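Local structure of S-adenosyl-L-methionine methyl transferase (Ruegeria pomeroyi DSS-3, 3IHT) at residues 137-145 and 166-174. The protein binds S-adenosylmethionine and is probably a methyltransferase that uses it as methyl donor. Sequence-based numbering, arbitrary orientation. Where two conformers were deposited one is given.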
ATOM      1  N   LEU A 137      20.815  13.080  14.392  1.00 15.52           N
ATOM      2  CA  LEU A 137      21.149  11.755  14.868  1.00 16.09           C
ATOM      3  C   LEU A 137      22.211  11.768  15.990  1.00 16.47           C
ATOM      4  O   LEU A 137      23.271  12.417  15.879  1.00 15.77           O
ATOM      5  CB  LEU A 137      21.623  10.877  13.741  1.00 16.03           C
ATOM      6  CG  LEU A 137      20.626  10.286  12.758  1.00 19.97           C
ATOM      7  CD1 LEU A 137      21.406   9.324  11.873  1.00 25.40           C
ATOM      8  CD2 LEU A 137      19.495   9.559  13.453  1.00 21.79           C
ATOM      9  N   ALA A 138      21.886  11.075  17.076  1.00 15.95           N
ATOM     10  CA  ALA A 138      22.878  10.732  18.097  1.00 17.13           C
ATOM     11  C   ALA A 138      23.908   9.765  17.537  1.00 16.65           C
ATOM     12  O   ALA A 138      23.680   9.085  16.543  1.00 15.81           O
ATOM     13  CB  ALA A 138      22.185  10.129  19.333  1.00 16.54           C
ATOM     14  N   GLN A 139      25.054   9.695  18.194  1.00 17.42           N
ATOM     15  CA  GLN A 139      26.019   8.644  17.863  1.00 18.09           C
ATOM     16  C   GLN A 139      25.364   7.291  18.021  1.00 18.15           C
ATOM     17  O   GLN A 139      24.698   7.019  19.041  1.00 19.10           O
ATOM     18  CB  GLN A 139      27.274   8.763  18.743  1.00 18.03           C
ATOM     19  CG  GLN A 139      28.086   9.987  18.475  1.00 20.56           C
ATOM     20  CD  GLN A 139      29.339  10.080  19.357  1.00 24.83           C
ATOM     21  OE1 GLN A 139      30.089   9.114  19.508  1.00 26.74           O
ATOM     22  NE2 GLN A 139      29.577  11.261  19.908  1.00 28.35           N
ATOM     23  N   GLY A 140      25.531   6.458  16.990  1.00 18.06           N
ATOM     24  CA  GLY A 140      24.887   5.172  16.903  1.00 17.85           C
ATOM     25  C   GLY A 140      23.472   5.183  16.326  1.00 17.28           C
ATOM     26  O   GLY A 140      22.889   4.132  16.088  1.00 17.49           O
ATOM     27  N   GLY A 141      22.923   6.368  16.115  1.00 17.66           N
ATOM     28  CA  GLY A 141      21.591   6.516  15.544  1.00 17.06           C
ATOM     29  C   GLY A 141      21.503   6.040  14.115  1.00 17.19           C
ATOM     30  O   GLY A 141      22.484   6.104  13.365  1.00 16.52           O
ATOM     31  N   LEU A 142      20.318   5.584  13.731  1.00 16.02           N
ATOM     32  CA  LEU A 142      20.086   5.101  12.376  0.50 16.54           C
ATOM     33  C   LEU A 142      19.045   5.966  11.659  1.00 16.38           C
ATOM     34  O   LEU A 142      18.173   6.609  12.320  1.00 15.85           O
ATOM     35  CB  LEU A 142      19.636   3.644  12.408  0.50 16.61           C
ATOM     36  CG  LEU A 142      20.621   2.627  12.991  0.50 17.55           C
ATOM     37  CD1 LEU A 142      20.000   1.229  12.960  0.50 16.85           C
ATOM     38  CD2 LEU A 142      21.940   2.627  12.228  0.50 19.19           C
HETATM   39  N   MSE A 143      19.163   6.004  10.328  1.00 16.42           N
HETATM   40  CA  MSE A 143      18.247   6.720   9.445  1.00 16.36           C
HETATM   41  C   MSE A 143      17.747   5.717   8.421  1.00 17.29           C
HETATM   42  O   MSE A 143      18.542   5.060   7.743  1.00 17.74           O
HETATM   43  CB  MSE A 143      18.946   7.955   8.819  1.00 17.04           C
HETATM   44  CG  MSE A 143      17.996   9.002   8.285  1.00 18.79           C
HETATM   45 SE   MSE A 143      17.304   8.502   6.556  0.75 18.84          SE
HETATM   46  CE  MSE A 143      15.648   9.467   6.742  1.00 20.44           C
ATOM     47  N   VAL A 144      16.432   5.518   8.352  1.00 16.61           N
ATOM     48  CA  VAL A 144      15.816   4.595   7.385  1.00 16.82           C
ATOM     49  C   VAL A 144      14.909   5.415   6.465  1.00 17.31           C
ATOM     50  O   VAL A 144      14.077   6.203   6.938  1.00 17.90           O
ATOM     51  CB  VAL A 144      14.986   3.511   8.076  1.00 16.79           C
ATOM     52  CG1 VAL A 144      14.244   2.610   7.069  1.00 16.87           C
ATOM     53  CG2 VAL A 144      15.864   2.696   9.036  1.00 16.81           C
ATOM     54  N   SER A 145      15.097   5.242   5.162  1.00 17.12           N
ATOM     55  CA  SER A 145      14.340   6.014   4.187  1.00 18.37           C
ATOM     56  C   SER A 145      13.871   5.152   3.026  1.00 18.20           C
ATOM     57  O   SER A 145      14.510   4.211   2.663  1.00 17.82           O
ATOM     58  CB  SER A 145      15.219   7.127   3.598  1.00 19.37           C
ATOM     59  OG  SER A 145      14.426   8.034   2.791  1.00 21.45           O
ATOM     60  N   GLY A 166      16.924  -1.318  -3.088  1.00 19.12           N
ATOM     61  CA  GLY A 166      16.381  -0.165  -3.810  1.00 19.56           C
ATOM     62  C   GLY A 166      15.083   0.398  -3.246  1.00 19.34           C
ATOM     63  O   GLY A 166      14.663   1.489  -3.667  1.00 19.78           O
ATOM     64  N   ARG A 167      14.434  -0.306  -2.314  1.00 19.79           N
ATOM     65  CA  ARG A 167      13.156   0.155  -1.737  1.00 20.73           C
ATOM     66  C   ARG A 167      13.314   1.003  -0.490  1.00 22.12           C
ATOM     67  O   ARG A 167      12.783   2.112  -0.438  1.00 25.30           O
ATOM     68  CB  ARG A 167      12.218  -1.015  -1.410  1.00 21.09           C
ATOM     69  CG  ARG A 167      11.804  -1.782  -2.631  1.00 23.74           C
ATOM     70  CD  ARG A 167      10.716  -1.083  -3.450  1.00 27.39           C
ATOM     71  NE  ARG A 167      11.140   0.126  -4.154  1.00 29.71           N
ATOM     72  CZ  ARG A 167      11.906   0.171  -5.231  1.00 34.38           C
ATOM     73  NH1 ARG A 167      12.389  -0.936  -5.777  1.00 38.06           N
ATOM     74  NH2 ARG A 167      12.198   1.354  -5.760  1.00 36.44           N
ATOM     75  N   CYS A 168      14.018   0.484   0.498  1.00 22.33           N
ATOM     76  CA  CYS A 168      14.474   1.252   1.683  1.00 22.08           C
ATOM     77  C   CYS A 168      16.014   1.235   1.773  1.00 19.67           C
ATOM     78  O   CYS A 168      16.692   0.363   1.252  1.00 20.12           O
ATOM     79  CB  CYS A 168      13.821   0.778   3.036  1.00 22.93           C
ATOM     80  SG  CYS A 168      12.035   1.099   3.181  1.00 27.90           S
ATOM     81  N   PHE A 169      16.551   2.243   2.447  1.00 18.80           N
ATOM     82  CA  PHE A 169      17.976   2.458   2.624  1.00 17.45           C
ATOM     83  C   PHE A 169      18.216   2.746   4.110  1.00 17.73           C
ATOM     84  O   PHE A 169      17.393   3.418   4.761  1.00 17.71           O
ATOM     85  CB  PHE A 169      18.440   3.667   1.802  1.00 17.33           C
ATOM     86  CG  PHE A 169      18.231   3.489   0.337  1.00 15.68           C
ATOM     87  CD1 PHE A 169      16.998   3.754  -0.233  1.00 18.05           C
ATOM     88  CD2 PHE A 169      19.278   3.050  -0.462  1.00 19.83           C
ATOM     89  CE1 PHE A 169      16.796   3.568  -1.605  1.00 21.27           C
ATOM     90  CE2 PHE A 169      19.094   2.869  -1.830  1.00 23.34           C
ATOM     91  CZ  PHE A 169      17.841   3.104  -2.392  1.00 20.31           C
ATOM     92  N   ILE A 170      19.324   2.228   4.632  1.00 16.75           N
ATOM     93  CA  ILE A 170      19.646   2.400   6.054  1.00 16.24           C
ATOM     94  C   ILE A 170      21.010   3.060   6.209  1.00 16.35           C
ATOM     95  O   ILE A 170      21.974   2.642   5.584  1.00 16.68           O
ATOM     96  CB  ILE A 170      19.659   1.074   6.822  1.00 16.20           C
ATOM     97  CG1 ILE A 170      18.356   0.301   6.613  1.00 16.86           C
ATOM     98  CG2 ILE A 170      19.962   1.348   8.351  1.00 16.67           C
ATOM     99  CD1 ILE A 170      18.379  -1.157   7.220  1.00 16.57           C
ATOM    100  N   TYR A 171      21.073   4.104   7.041  1.00 15.82           N
ATOM    101  CA  TYR A 171      22.304   4.822   7.294  1.00 15.38           C
ATOM    102  C   TYR A 171      22.548   4.941   8.789  1.00 15.78           C
ATOM    103  O   TYR A 171      21.608   4.902   9.585  1.00 16.27           O
ATOM    104  CB  TYR A 171      22.270   6.205   6.664  1.00 15.51           C
ATOM    105  CG  TYR A 171      21.907   6.216   5.202  1.00 15.06           C
ATOM    106  CD1 TYR A 171      20.573   6.224   4.806  1.00 15.97           C
ATOM    107  CD2 TYR A 171      22.888   6.198   4.208  1.00 13.66           C
ATOM    108  CE1 TYR A 171      20.222   6.231   3.477  1.00 17.64           C
ATOM    109  CE2 TYR A 171      22.526   6.189   2.875  1.00 14.90           C
ATOM    110  CZ  TYR A 171      21.210   6.222   2.523  1.00 16.93           C
ATOM    111  OH  TYR A 171      20.851   6.227   1.207  1.00 17.50           O
ATOM    112  N   ARG A 172      23.815   5.074   9.177  1.00 15.81           N
ATOM    113  CA  ARG A 172      24.179   5.121  10.595  1.00 16.34           C
ATOM    114  C   ARG A 172      25.159   6.247  10.893  1.00 17.46           C
ATOM    115  O   ARG A 172      26.079   6.494  10.110  1.00 17.37           O
ATOM    116  CB  ARG A 172      24.828   3.795  11.007  1.00 16.67           C
ATOM    117  CG  ARG A 172      25.280   3.733  12.484  1.00 17.40           C
ATOM    118  CD  ARG A 172      25.637   2.303  12.888  1.00 21.75           C
ATOM    119  NE  ARG A 172      26.814   1.804  12.187  1.00 21.98           N
ATOM    120  CZ  ARG A 172      27.175   0.519  12.106  1.00 25.99           C
ATOM    121  NH1 ARG A 172      26.437  -0.430  12.666  1.00 26.64           N
ATOM    122  NH2 ARG A 172      28.265   0.173  11.424  1.00 26.00           N
ATOM    123  N   ARG A 173      24.982   6.913  12.033  1.00 17.72           N
ATOM    124  CA  ARG A 173      25.988   7.857  12.518  1.00 19.73           C
ATOM    125  C   ARG A 173      27.033   7.078  13.300  1.00 21.76           C
ATOM    126  O   ARG A 173      26.750   6.543  14.375  1.00 21.23           O
ATOM    127  CB  ARG A 173      25.399   8.903  13.445  1.00 19.57           C
ATOM    128  CG  ARG A 173      26.435   9.935  13.810  1.00 20.74           C
ATOM    129  CD  ARG A 173      25.910  11.040  14.700  1.00 23.00           C
ATOM    130  NE  ARG A 173      27.057  11.793  15.244  1.00 22.34           N
ATOM    131  CZ  ARG A 173      26.990  12.707  16.208  1.00 23.12           C
ATOM    132  NH1 ARG A 173      25.839  13.049  16.763  1.00 21.59           N
ATOM    133  NH2 ARG A 173      28.108  13.284  16.617  1.00 24.32           N
ATOM    134  N   GLY A 174      28.213   6.950  12.721  1.00 24.65           N
ATOM    135  CA  GLY A 174      29.293   6.208  13.350  1.00 27.65           C
ATOM    136  C   GLY A 174      29.908   6.926  14.532  1.00 29.39           C
ATOM    137  O   GLY A 174      29.584   8.043  14.995  1.00 31.81           O
ATOM    138  OXT GLY A 174      30.828   6.362  15.112  1.00 32.44           O
TER
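Met143, a selenomethionine, and Tyr171 form a hydrogen-bonded pair of an antiparallel ladder between 141-145 and 169-172. Met143 N reaches Tyr171 O at 2.8 Å, and the reverse bond closes the pair. Ser145 and Phe169 repeat the pattern, with Phe169 N 2.8 Å from Ser145 O. These four side chains share one face of the sheet. Tyr171 OH continues to Met149 N, and the ring meets Phe151 edge-to-face. Leu142, Val144, Ile170 and Arg172 occupy the other face, where helix 15-36 covers Val144. Packing is tight in this buried part: Val144 CG2 lies 4.2 Å from Ile170 CG1. Arg172 NE forms a salt bridge with Glu155.

The solvent side is at the type II turn Ala138-Gly141. Gly140 N donates to Arg173 O at 2.9 Å, while Gln139 and the C-terminal Gly174 are exposed. Arg173 CG lies opposite the backbone N (chi1 -174°) and the chain runs extended to NE, which brings NH1 to Leu137 O at 2.8 Å. The oxygen is near the guanidinium plane and the N-H in the carbonyl plane. Gln139 CG sits over one guanidinium face, 3.7 Å from Arg173 CZ. A leucine in place of Arg173 would probably leave Leu137 O without this donor and Gln139 without its flat partner.

Strand order 3-2-1-4-5-7-6 is that of Rossmann-like methyltransferases, with 169-172 as the antiparallel strand beside 141-145. The chemistry implies a buried ladder of paired backbone bonds, whose Ser145 and Tyr171 hydroxyls are satisfied by the backbone of Asp147 and Met149. At the polar end Arg173 holds both sides of the corner, its backbone N and O bonded to Gly141 O and Gly140 N and its guanidinium to Leu137 O.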